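Local coordinates for FtsZ-like protein of unknown function (Nostoc punctiforme, PDB 3C8L), which is of unknown function but is described as FtsZ-like, a small alpha-beta protein found as an assembly of four copies, at residues M54-Q59 and A113-L118; A25-V30 and E70-A75; I8-M13 and N32-N37. All blocks are in the same frame, centred on the assembly; numbering follows the deposited sequence.

Contact 1. Residues M54-Q59 and A113-L118; sequences MIIEVQ and AAVTVL
E57 and T116 lie side by side as a hydrogen-bonded pair at the middle of an antiparallel ladder whose two strand segments, 55-59 and 113-118, run at 165° to each other. Each gives its N-H to the other's carbonyl: T116 N meets E57 O at 2.8 Å and almost straight (176°). Q59 and A114 repeat this pair of hydrogen bonds. The side carrying I56, V58, V115 and V117 is buried and apolar, with close methyl contacts. There CG2 of I56 crosses obliquely onto CG1 of V115, 3.5 Å away, and in one of its two modelled conformers M54, a selenomethionine, brings SE to within 3.5 Å of V117 CG1. Beta-branched residues suit this side: their methyl groups fill the layer under helix 22-34, where V58 touches V30 and V115 touches I34. The other side is more polar and more open to solvent, I55, E57 and Q59 being partly exposed. L118 turns its CG away from its own carbonyl carbon (chi1 -52°), which sends CD1 across the E57 chain at about a right angle, 3.6 Å from both CG and CD of that glutamate. The same methyl lies 4.1 Å from I55 CG2. The carboxylate of E57 goes on to a salt bridge with R4, while the amide of Q59 bonds E87 and also I92 O of a second subunit. At the I55 end the ladder keeps one direct bond, L118 N to I55 O; a water accepts from I55 N at 3.2 Å and donates to L118 O at 2.6 Å. One face is thus apolar, suited to a helix; on the other the stem of E57 packs on L118 while the polar ends of E57 and Q59 reach partners beyond the two strands.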
HETATM    1  N   MSE A  54       2.066 -25.410   0.407  0.50 15.39           N
HETATM    2  CA  MSE A  54       1.701 -24.648  -0.768  0.50 17.18           C
HETATM    3  C   MSE A  54       2.896 -24.278  -1.609  0.50 13.15           C
HETATM    4  O   MSE A  54       3.980 -24.041  -1.090  0.50 14.00           O
HETATM    5  CB  MSE A  54       0.914 -23.384  -0.446  0.50 19.20           C
HETATM    6  CG  MSE A  54      -0.397 -23.651   0.230  0.50 21.34           C
HETATM    7 SE   MSE A  54      -1.531 -22.137   0.105  0.38 23.76          SE
HETATM    8  CE  MSE A  54      -0.226 -20.810   0.796  0.50 22.99           C
ATOM      9  N   ILE A  55       2.665 -24.215  -2.911  1.00 11.96           N
ATOM     10  CA  ILE A  55       3.675 -23.854  -3.875  1.00 11.97           C
ATOM     11  C   ILE A  55       3.584 -22.336  -3.980  1.00 11.44           C
ATOM     12  O   ILE A  55       2.487 -21.792  -4.244  1.00 12.37           O
ATOM     13  CB  ILE A  55       3.385 -24.481  -5.262  1.00 13.16           C
ATOM     14  CG1 ILE A  55       3.482 -26.005  -5.151  1.00 15.79           C
ATOM     15  CG2 ILE A  55       4.356 -23.927  -6.251  1.00 15.26           C
ATOM     16  CD1 ILE A  55       2.953 -26.729  -6.365  1.00 16.80           C
ATOM     17  N   ILE A  56       4.700 -21.663  -3.740  1.00 10.80           N
ATOM     18  CA  ILE A  56       4.747 -20.216  -3.823  1.00 10.97           C
ATOM     19  C   ILE A  56       5.846 -19.800  -4.793  1.00 11.40           C
ATOM     20  O   ILE A  56       7.015 -20.074  -4.576  1.00 13.87           O
ATOM     21  CB  ILE A  56       4.967 -19.558  -2.449  1.00 11.51           C
ATOM     22  CG1 ILE A  56       3.934 -20.086  -1.432  1.00 12.37           C
ATOM     23  CG2 ILE A  56       4.872 -18.030  -2.608  1.00 12.80           C
ATOM     24  CD1 ILE A  56       4.103 -19.506  -0.021  1.00 13.28           C
ATOM     25  N   GLU A  57       5.469 -19.133  -5.878  1.00 10.66           N
ATOM     26  CA  GLU A  57       6.413 -18.644  -6.861  1.00 11.20           C
ATOM     27  C   GLU A  57       6.486 -17.123  -6.736  1.00 10.58           C
ATOM     28  O   GLU A  57       5.449 -16.439  -6.756  1.00 15.64           O
ATOM     29  CB  GLU A  57       5.973 -18.994  -8.278  1.00 12.84           C
ATOM     30  CG  GLU A  57       5.960 -20.455  -8.631  1.00 15.49           C
ATOM     31  CD  GLU A  57       5.404 -20.653 -10.076  1.00 16.82           C
ATOM     32  OE1 GLU A  57       5.135 -19.656 -10.789  1.00 22.19           O
ATOM     33  OE2 GLU A  57       5.209 -21.786 -10.414  1.00 23.27           O
ATOM     34  N   VAL A  58       7.706 -16.599  -6.714  1.00  9.31           N
ATOM     35  CA  VAL A  58       7.935 -15.179  -6.590  1.00  8.57           C
ATOM     36  C   VAL A  58       8.598 -14.672  -7.860  1.00  9.03           C
ATOM     37  O   VAL A  58       9.593 -15.253  -8.304  1.00 10.09           O
ATOM     38  CB  VAL A  58       8.823 -14.847  -5.374  1.00  9.40           C
ATOM     39  CG1 VAL A  58       9.013 -13.333  -5.234  1.00 11.93           C
ATOM     40  CG2 VAL A  58       8.221 -15.424  -4.105  1.00 10.15           C
ATOM     41  N   GLN A  59       8.026 -13.617  -8.455  1.00  8.42           N
ATOM     42  CA  GLN A  59       8.568 -12.969  -9.638  1.00  9.18           C
ATOM     43  C   GLN A  59       8.928 -11.544  -9.241  1.00  9.02           C
ATOM     44  O   GLN A  59       8.036 -10.789  -8.815  1.00  9.48           O
ATOM     45  CB  GLN A  59       7.511 -12.935 -10.754  1.00  9.83           C
ATOM     46  CG  GLN A  59       7.986 -12.272 -12.037  1.00 10.64           C
ATOM     47  CD  GLN A  59       6.864 -11.946 -13.025  1.00 10.58           C
ATOM     48  OE1 GLN A  59       5.697 -12.235 -12.783  1.00 13.63           O
ATOM     49  NE2 GLN A  59       7.238 -11.348 -14.149  1.00 11.47           N
ATOM     50  N   ALA A 113       7.275  -7.078  -6.831  1.00  8.25           N
ATOM     51  CA  ALA A 113       7.175  -8.509  -6.589  1.00  8.18           C
ATOM     52  C   ALA A 113       5.734  -8.969  -6.843  1.00  8.85           C
ATOM     53  O   ALA A 113       4.778  -8.296  -6.466  1.00  9.10           O
ATOM     54  CB  ALA A 113       7.598  -8.932  -5.154  1.00  9.70           C
ATOM     55  N   ALA A 114       5.599 -10.105  -7.524  1.00  8.36           N
ATOM     56  CA  ALA A 114       4.359 -10.824  -7.682  1.00  7.89           C
ATOM     57  C   ALA A 114       4.576 -12.174  -6.989  1.00  9.04           C
ATOM     58  O   ALA A 114       5.473 -12.923  -7.374  1.00  9.88           O
ATOM     59  CB  ALA A 114       3.949 -11.027  -9.134  1.00  9.87           C
ATOM     60  N   VAL A 115       3.777 -12.450  -5.958  1.00  7.94           N
ATOM     61  CA  VAL A 115       3.833 -13.675  -5.188  1.00  8.11           C
ATOM     62  C   VAL A 115       2.597 -14.470  -5.582  1.00  8.84           C
ATOM     63  O   VAL A 115       1.468 -14.055  -5.323  1.00  9.73           O
ATOM     64  CB  VAL A 115       3.843 -13.379  -3.660  1.00  9.40           C
ATOM     65  CG1 VAL A 115       3.787 -14.677  -2.855  1.00 10.98           C
ATOM     66  CG2 VAL A 115       5.063 -12.516  -3.278  1.00  9.96           C
ATOM     67  N   THR A 116       2.816 -15.628  -6.215  1.00  9.98           N
ATOM     68  CA  THR A 116       1.721 -16.454  -6.687  1.00 10.05           C
ATOM     69  C   THR A 116       1.629 -17.734  -5.882  1.00 10.06           C
ATOM     70  O   THR A 116       2.647 -18.432  -5.695  1.00 11.74           O
ATOM     71  CB  THR A 116       1.906 -16.819  -8.172  1.00 10.40           C
ATOM     72  OG1 THR A 116       1.985 -15.609  -8.946  1.00 11.93           O
ATOM     73  CG2 THR A 116       0.718 -17.630  -8.669  1.00 11.60           C
ATOM     74  N   VAL A 117       0.433 -18.051  -5.389  1.00 10.19           N
ATOM     75  CA  VAL A 117       0.179 -19.291  -4.694  1.00 11.31           C
ATOM     76  C   VAL A 117      -0.452 -20.223  -5.735  1.00 10.72           C
ATOM     77  O   VAL A 117      -1.420 -19.838  -6.420  1.00 10.37           O
ATOM     78  CB  VAL A 117      -0.775 -19.121  -3.526  1.00 13.53           C
ATOM     79  CG1 VAL A 117      -1.156 -20.494  -2.966  1.00 15.43           C
ATOM     80  CG2 VAL A 117      -0.141 -18.207  -2.474  1.00 15.50           C
ATOM     81  N   LEU A 118       0.124 -21.414  -5.881  1.00 11.48           N
ATOM     82  CA  LEU A 118      -0.346 -22.414  -6.829  1.00 11.30           C
ATOM     83  C   LEU A 118      -0.592 -23.754  -6.157  1.00 12.94           C
ATOM     84  O   LEU A 118      -0.117 -23.991  -5.048  1.00 14.47           O
ATOM     85  CB  LEU A 118       0.654 -22.648  -7.966  1.00 10.55           C
ATOM     86  CG  LEU A 118       1.118 -21.378  -8.679  1.00 10.37           C
ATOM     87  CD1 LEU A 118       2.433 -20.867  -8.102  1.00 11.67           C
ATOM     88  CD2 LEU A 118       1.274 -21.589 -10.168  1.00 11.70           C
TER
HETATM   89  O   HOH W   1      -0.107 -25.751  -3.125  1.00 23.37           O

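Contact 2. Residues A25-V30 and E70-A75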
ATOM      1  N   ALA A  25      15.378  -3.749  -1.865  1.00  9.53           N
ATOM      2  CA  ALA A  25      14.159  -3.369  -2.593  1.00  9.20           C
ATOM      3  C   ALA A  25      13.303  -4.619  -2.857  1.00  8.15           C
ATOM      4  O   ALA A  25      12.081  -4.618  -2.635  1.00  8.60           O
ATOM      5  CB  ALA A  25      14.518  -2.666  -3.897  1.00  9.54           C
ATOM      6  N   ALA A  26      13.947  -5.700  -3.306  1.00  8.34           N
ATOM      7  CA  ALA A  26      13.242  -6.937  -3.605  1.00  8.37           C
ATOM      8  C   ALA A  26      12.600  -7.578  -2.367  1.00  8.56           C
ATOM      9  O   ALA A  26      11.462  -8.015  -2.417  1.00  8.88           O
ATOM     10  CB  ALA A  26      14.173  -7.933  -4.285  1.00  9.37           C
ATOM     11  N   SER A  27      13.357  -7.621  -1.271  0.50  8.56           N
ATOM     12  CA  SER A  27      12.853  -8.191  -0.021  0.50  7.77           C
ATOM     13  C   SER A  27      11.641  -7.410   0.477  0.50  8.52           C
ATOM     14  O   SER A  27      10.632  -7.993   0.903  0.50  8.62           O
ATOM     15  CB  SER A  27      13.962  -8.226   1.042  0.50  8.29           C
ATOM     16  OG  SER A  27      14.953  -9.164   0.663  0.50  9.76           O
ATOM     17  N   ARG A  28      11.750  -6.087   0.428  1.00  8.43           N
ATOM     18  CA  ARG A  28      10.652  -5.213   0.863  1.00  8.92           C
ATOM     19  C   ARG A  28       9.444  -5.374  -0.053  1.00  8.02           C
ATOM     20  O   ARG A  28       8.303  -5.302   0.412  1.00  9.09           O
ATOM     21  CB  ARG A  28      11.090  -3.777   0.889  1.00  8.95           C
ATOM     22  CG  ARG A  28      12.018  -3.484   2.054  1.00  9.67           C
ATOM     23  CD  ARG A  28      12.614  -2.104   2.023  1.00  9.79           C
ATOM     24  NE  ARG A  28      13.420  -1.843   3.223  1.00 10.36           N
ATOM     25  CZ  ARG A  28      14.226  -0.813   3.398  1.00 10.90           C
ATOM     26  NH1 ARG A  28      14.377   0.085   2.447  1.00 11.53           N
ATOM     27  NH2 ARG A  28      14.921  -0.696   4.540  1.00 14.05           N
ATOM     28  N   ALA A  29       9.673  -5.592  -1.351  1.00  8.16           N
ATOM     29  CA  ALA A  29       8.577  -5.799  -2.291  1.00  8.04           C
ATOM     30  C   ALA A  29       7.782  -7.076  -1.974  1.00  7.91           C
ATOM     31  O   ALA A  29       6.549  -7.075  -1.998  1.00  8.20           O
ATOM     32  CB  ALA A  29       9.088  -5.824  -3.726  1.00  8.41           C
ATOM     33  N   VAL A  30       8.472  -8.178  -1.681  1.00  8.10           N
ATOM     34  CA  VAL A  30       7.818  -9.428  -1.301  1.00  7.95           C
ATOM     35  C   VAL A  30       7.035  -9.224   0.015  1.00  8.63           C
ATOM     36  O   VAL A  30       5.877  -9.651   0.137  1.00  9.22           O
ATOM     37  CB  VAL A  30       8.845 -10.578  -1.172  1.00  9.04           C
ATOM     38  CG1 VAL A  30       8.189 -11.852  -0.633  1.00 10.53           C
ATOM     39  CG2 VAL A  30       9.497 -10.853  -2.531  1.00  9.55           C
ATOM     40  N   GLU A  70      19.116 -14.203  -3.669  1.00 10.11           N
ATOM     41  CA  GLU A  70      17.883 -14.982  -3.656  1.00 11.13           C
ATOM     42  C   GLU A  70      17.428 -15.516  -2.332  1.00 10.44           C
ATOM     43  O   GLU A  70      16.251 -15.443  -1.993  1.00 10.46           O
ATOM     44  CB  GLU A  70      17.990 -16.145  -4.657  1.00 12.96           C
ATOM     45  CG  GLU A  70      16.887 -17.205  -4.547  1.00 14.12           C
ATOM     46  CD  GLU A  70      16.878 -18.194  -5.710  1.00 15.21           C
ATOM     47  OE1 GLU A  70      17.337 -17.818  -6.828  1.00 18.88           O
ATOM     48  OE2 GLU A  70      16.385 -19.328  -5.500  1.00 15.41           O
ATOM     49  N   GLU A  71      18.355 -16.059  -1.568  1.00 10.99           N
ATOM     50  CA  GLU A  71      18.019 -16.677  -0.294  0.50 10.59           C
ATOM     51  C   GLU A  71      17.424 -15.696   0.707  1.00 10.83           C
ATOM     52  O   GLU A  71      16.521 -16.041   1.461  1.00 10.94           O
ATOM     53  CB  GLU A  71      19.243 -17.403   0.284  0.50 10.86           C
ATOM     54  CG  GLU A  71      19.787 -18.568  -0.604  0.50 11.24           C
ATOM     55  CD  GLU A  71      20.538 -18.161  -1.878  0.50 12.03           C
ATOM     56  OE1 GLU A  71      20.912 -16.964  -2.052  0.50 11.55           O
ATOM     57  OE2 GLU A  71      20.799 -19.062  -2.714  0.50 14.10           O
ATOM     58  N   GLU A  72      17.942 -14.483   0.717  1.00 10.36           N
ATOM     59  CA  GLU A  72      17.438 -13.441   1.589  1.00 11.05           C
ATOM     60  C   GLU A  72      16.017 -13.028   1.187  1.00 10.35           C
ATOM     61  O   GLU A  72      15.162 -12.835   2.044  1.00 11.10           O
ATOM     62  CB  GLU A  72      18.388 -12.237   1.544  1.00 12.73           C
ATOM     63  CG  GLU A  72      17.968 -11.052   2.348  1.00 14.53           C
ATOM     64  CD  GLU A  72      19.060  -9.983   2.477  1.00 15.55           C
ATOM     65  OE1 GLU A  72      20.244 -10.302   2.248  1.00 17.08           O
ATOM     66  OE2 GLU A  72      18.713  -8.842   2.858  1.00 19.31           O
ATOM     67  N   VAL A  73      15.752 -12.942  -0.107  1.00  9.18           N
ATOM     68  CA  VAL A  73      14.420 -12.570  -0.592  1.00  8.84           C
ATOM     69  C   VAL A  73      13.406 -13.664  -0.239  1.00  8.73           C
ATOM     70  O   VAL A  73      12.326 -13.364   0.265  1.00  9.38           O
ATOM     71  CB  VAL A  73      14.448 -12.296  -2.103  1.00  9.25           C
ATOM     72  CG1 VAL A  73      13.034 -12.066  -2.644  1.00  9.83           C
ATOM     73  CG2 VAL A  73      15.348 -11.106  -2.421  1.00  9.99           C
ATOM     74  N   LEU A  74      13.736 -14.921  -0.516  1.00  8.64           N
ATOM     75  CA  LEU A  74      12.791 -15.997  -0.233  1.00  8.92           C
ATOM     76  C   LEU A  74      12.505 -16.198   1.245  1.00  8.55           C
ATOM     77  O   LEU A  74      11.429 -16.653   1.600  1.00  8.73           O
ATOM     78  CB  LEU A  74      13.209 -17.320  -0.902  1.00  9.74           C
ATOM     79  CG  LEU A  74      13.085 -17.344  -2.427  1.00 10.02           C
ATOM     80  CD1 LEU A  74      13.537 -18.694  -2.982  1.00 11.39           C
ATOM     81  CD2 LEU A  74      11.664 -17.012  -2.872  1.00 11.56           C
ATOM     82  N   ALA A  75      13.460 -15.835   2.099  1.00  8.93           N
ATOM     83  CA  ALA A  75      13.265 -15.958   3.538  1.00  9.69           C
ATOM     84  C   ALA A  75      12.154 -15.000   4.036  1.00  8.98           C
ATOM     85  O   ALA A  75      11.678 -15.153   5.154  1.00 10.34           O
ATOM     86  CB  ALA A  75      14.584 -15.721   4.295  1.00 11.32           C
TER
HETATM   87  O   HOH W   2      16.239  -8.293   3.387  1.00 29.80           O
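S27 and V73 bring their CA atoms to 4.7 Å where the helix segments 25-30 and 70-74 run side by side, with axes 8.9 Å apart at closest and an angle of 22° between their directions. From helix 70-74, V73 carries the apolar contact, meeting A26 and V30. Its CG1 lies anti to the backbone N (chi1 173°) and reaches V30, crossing that side chain at about a right angle with CG2 of V30 3.7 Å away. The other methyl, CG2, turns to the preceding turn of the helix, resting 3.9 Å from A26 CB and 3.7 Å from S27 OG. V73 therefore enters the groove between residues spaced i, i+1 and i+4, and the small A26 and S27 probably allow the close approach of the S27 and V73 backbones. Helix 70-74 belongs to a beta-alpha-beta crossover: it links the parallel strands 55-62 and 81-94, and packs on the same sheet face as helix 22-34, with L74 and V30 both touching V58. Beside S27 the contact turns polar. In the one of its two conformers described here, S27 OG bonds T23 O of its own helix and stands 3.1 Å from a water, which donates to E72 OE2 at 2.6 Å. E72 OE1 is engaged by R69 in a salt bridge, and the aliphatic CG of E72 passes near the serine hydroxyl.

Contact 3. Residues I8-M13 and N32-N37; sequences IIEMGM and NAIAHN. With IMD (imidazole), chain F.
E10 reaches from its strand to N37, just past the helix, with CG directed away from its own carbonyl carbon (chi1 -59°). Its CB rests 3.4 Å from A33 O, and CG lies 3.5 Å from N37 ND2. Beyond CD the carboxylate divides its work. OE1 takes the ND2 hydrogen of N37 on its anti lone pair at 2.8 Å (160°), the two flat groups turned about halfway between coplanar and perpendicular. A water can also donate to OE1 at 2.9 Å, with I34 O competing for its protons. OE2 accepts from N1 of a bound imidazole, probably from the crystallisation liquor, at an unusually short 2.5 Å (176°); I34 CG2 packs on the ring. G12 and A33 bring their CA atoms to 3.8 Å, possible because glycine has no CB to strike A33 N. In one modelled conformer, N32 OD1 accepts M13 N at 3.0 Å. Replacing E10 by an alanine is likely to cost N37 this acceptor and the imidazole its mate, though N37 OD1 keeps its bond to N37 of the third subunit. E10 pairs in a beta ladder with that chain, so its buried carboxylate works beside a subunit interface.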
ATOM      1  N   ILE A   8      -3.967 -17.493  -6.433  1.00  9.75           N
ATOM      2  CA  ILE A   8      -3.978 -16.053  -6.115  0.50 10.25           C
ATOM      3  C   ILE A   8      -2.624 -15.478  -6.420  1.00 10.21           C
ATOM      4  O   ILE A   8      -1.615 -16.176  -6.339  1.00 11.36           O
ATOM      5  CB  ILE A   8      -4.334 -15.744  -4.605  0.50 10.70           C
ATOM      6  CG1 ILE A   8      -4.448 -14.227  -4.335  0.50 12.14           C
ATOM      7  CG2 ILE A   8      -3.307 -16.376  -3.665  0.50 10.41           C
ATOM      8  CD1 ILE A   8      -4.857 -13.850  -2.923  0.50 12.11           C
ATOM      9  N   ILE A   9      -2.612 -14.200  -6.802  1.00  9.97           N
ATOM     10  CA  ILE A   9      -1.388 -13.443  -7.120  1.00  9.80           C
ATOM     11  C   ILE A   9      -1.437 -12.184  -6.257  1.00  9.32           C
ATOM     12  O   ILE A   9      -2.411 -11.428  -6.309  1.00 11.56           O
ATOM     13  CB  ILE A   9      -1.274 -13.092  -8.619  1.00  9.93           C
ATOM     14  CG1 ILE A   9      -1.425 -14.336  -9.513  1.00 10.64           C
ATOM     15  CG2 ILE A   9       0.025 -12.373  -8.895  1.00 10.64           C
ATOM     16  CD1 ILE A   9      -1.565 -14.019 -10.986  1.00 11.91           C
ATOM     17  N   GLU A  10      -0.414 -11.972  -5.433  1.00  9.00           N
ATOM     18  CA  GLU A  10      -0.301 -10.843  -4.520  1.00  7.69           C
ATOM     19  C   GLU A  10       0.872  -9.995  -4.983  1.00  8.04           C
ATOM     20  O   GLU A  10       1.994 -10.496  -5.099  1.00  9.03           O
ATOM     21  CB  GLU A  10      -0.030 -11.382  -3.113  1.00  9.12           C
ATOM     22  CG  GLU A  10      -1.082 -12.301  -2.608  1.00 11.79           C
ATOM     23  CD  GLU A  10      -0.649 -12.972  -1.323  1.00 12.99           C
ATOM     24  OE1 GLU A  10      -0.777 -12.382  -0.242  1.00 13.25           O
ATOM     25  OE2 GLU A  10      -0.162 -14.126  -1.426  1.00 16.21           O
HETATM   26  N   MSE A  11       0.643  -8.708  -5.219  1.00  7.73           N
HETATM   27  CA  MSE A  11       1.657  -7.823  -5.766  1.00  8.16           C
HETATM   28  C   MSE A  11       2.043  -6.725  -4.789  1.00  8.13           C
HETATM   29  O   MSE A  11       1.222  -6.198  -4.026  1.00  8.37           O
HETATM   30  CB  MSE A  11       1.157  -7.259  -7.103  1.00  9.06           C
HETATM   31  CG  MSE A  11       1.155  -8.375  -8.201  1.00  9.87           C
HETATM   32 SE   MSE A  11      -0.017  -8.094  -9.694  0.75  9.33          SE
HETATM   33  CE  MSE A  11      -1.720  -8.501  -8.781  1.00 12.03           C
ATOM     34  N   GLY A  12       3.307  -6.334  -4.843  1.00  7.49           N
ATOM     35  CA  GLY A  12       3.851  -5.325  -3.952  1.00  8.44           C
ATOM     36  C   GLY A  12       5.054  -4.614  -4.513  1.00  7.37           C
ATOM     37  O   GLY A  12       5.691  -5.114  -5.454  1.00  8.69           O
HETATM   38  N   MSE A  13       5.366  -3.469  -3.912  1.00  7.73           N
HETATM   39  CA  MSE A  13       6.493  -2.625  -4.305  1.00  8.13           C
HETATM   40  C   MSE A  13       7.417  -2.454  -3.095  1.00  8.34           C
HETATM   41  O   MSE A  13       6.932  -2.297  -1.968  1.00  8.69           O
HETATM   42  CB  MSE A  13       5.982  -1.239  -4.745  1.00  8.75           C
HETATM   43  CG  MSE A  13       7.064  -0.248  -5.166  1.00 10.42           C
HETATM   44 SE   MSE A  13       6.397   1.456  -5.737  0.75 10.23          SE
HETATM   45  CE  MSE A  13       5.646   1.947  -4.184  1.00 13.45           C
ATOM     46  N   ASN A  32       5.797  -6.421   1.246  1.00  8.88           N
ATOM     47  CA  ASN A  32       4.648  -5.511   0.887  0.50  9.68           C
ATOM     48  C   ASN A  32       3.576  -6.285   0.175  1.00  9.15           C
ATOM     49  O   ASN A  32       2.391  -6.009   0.341  1.00 10.43           O
ATOM     50  CB  ASN A  32       5.097  -4.337  -0.084  0.50  9.66           C
ATOM     51  CG  ASN A  32       3.942  -3.244  -0.462  0.50  9.82           C
ATOM     52  OD1 ASN A  32       3.480  -3.121  -1.649  0.50 10.77           O
ATOM     53  ND2 ASN A  32       3.562  -2.421   0.519  0.50 11.44           N
ATOM     54  N   ALA A  33       3.973  -7.251  -0.652  1.00  8.37           N
ATOM     55  CA  ALA A  33       3.001  -8.001  -1.434  1.00  7.76           C
ATOM     56  C   ALA A  33       2.057  -8.846  -0.576  1.00  7.92           C
ATOM     57  O   ALA A  33       0.878  -9.016  -0.906  1.00  9.78           O
ATOM     58  CB  ALA A  33       3.710  -8.895  -2.454  1.00  9.11           C
ATOM     59  N   ILE A  34       2.603  -9.411   0.500  1.00  8.02           N
ATOM     60  CA  ILE A  34       1.841 -10.322   1.305  1.00  8.80           C
ATOM     61  C   ILE A  34       1.367  -9.803   2.657  1.00  8.35           C
ATOM     62  O   ILE A  34       0.494 -10.414   3.277  1.00  9.07           O
ATOM     63  CB  ILE A  34       2.636 -11.658   1.520  1.00  9.37           C
ATOM     64  CG1 ILE A  34       3.828 -11.449   2.461  1.00  9.59           C
ATOM     65  CG2 ILE A  34       3.036 -12.286   0.177  1.00 11.12           C
ATOM     66  CD1 ILE A  34       4.614 -12.723   2.833  1.00 11.57           C
ATOM     67  N   ALA A  35       1.898  -8.669   3.099  1.00  8.05           N
ATOM     68  CA  ALA A  35       1.626  -8.184   4.451  1.00  9.02           C
ATOM     69  C   ALA A  35       0.197  -7.882   4.778  1.00  7.50           C
ATOM     70  O   ALA A  35      -0.201  -7.950   5.944  1.00  8.56           O
ATOM     71  CB  ALA A  35       2.484  -6.916   4.733  1.00 11.01           C
ATOM     72  N   HIS A  36      -0.562  -7.477   3.770  1.00  7.28           N
ATOM     73  CA  HIS A  36      -1.937  -7.056   3.989  1.00  7.51           C
ATOM     74  C   HIS A  36      -2.963  -8.086   3.657  1.00  7.92           C
ATOM     75  O   HIS A  36      -4.147  -7.760   3.594  1.00  9.61           O
ATOM     76  CB  HIS A  36      -2.237  -5.716   3.323  1.00  8.60           C
ATOM     77  CG  HIS A  36      -1.439  -4.562   3.838  1.00 11.15           C
ATOM     78  ND1 HIS A  36      -1.463  -3.334   3.206  1.00 12.46           N
ATOM     79  CD2 HIS A  36      -0.555  -4.449   4.857  1.00 11.80           C
ATOM     80  CE1 HIS A  36      -0.667  -2.501   3.848  1.00 15.01           C
ATOM     81  NE2 HIS A  36      -0.090  -3.156   4.841  1.00 14.63           N
ATOM     82  N   ASN A  37      -2.527  -9.330   3.455  1.00  7.94           N
ATOM     83  CA  ASN A  37      -3.434 -10.434   3.197  1.00  9.02           C
ATOM     84  C   ASN A  37      -3.183 -11.574   4.164  1.00  8.95           C
ATOM     85  O   ASN A  37      -2.082 -11.723   4.656  1.00 10.91           O
ATOM     86  CB  ASN A  37      -3.228 -11.012   1.781  1.00 10.15           C
ATOM     87  CG  ASN A  37      -3.320  -9.983   0.700  1.00 10.64           C
ATOM     88  OD1 ASN A  37      -4.232  -9.167   0.680  1.00 10.80           O
ATOM     89  ND2 ASN A  37      -2.376 -10.032  -0.221  1.00 11.88           N
TER
HETATM   90  N1  IMD F 125       1.012 -15.287   0.493  1.00 15.73           N
HETATM   91  C2  IMD F 125       0.897 -14.959   1.762  1.00 15.62           C
HETATM   92  N3  IMD F 125       1.721 -15.750   2.489  1.00 16.89           N
HETATM   93  C4  IMD F 125       2.355 -16.569   1.649  1.00 17.19           C
HETATM   94  C5  IMD F 125       1.905 -16.299   0.374  1.00 16.79           C
HETATM   95  O   HOH W   3      -0.726 -12.881   2.644  1.00 31.70           O
HETATM   96  O   HOH W   4       0.683  -4.038  -2.293  1.00 15.10           O

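Contact 1 lies within the sheet, contact 2 between helices packed on it, and contact 3 between sheet and helix. Contacts 1 and 3, with centres about 10 Å apart, share the sheet, strands 4-16 and 107-120 being neighbours joined by a probable backbone bond from V115 N to E10 O. The centre of contact 2 is about 12 Å from that of contact 1 and about 13 Å from that of contact 3; it shares helix 22-34 with the latter, and A29 packs on both G12 and A113. Along the chain contact 3 closes before contact 1 opens, while contact 2 interleaves with both. Early and late parts are thereby knitted together, and contacts 1 and 3 extend to neighbouring subunits.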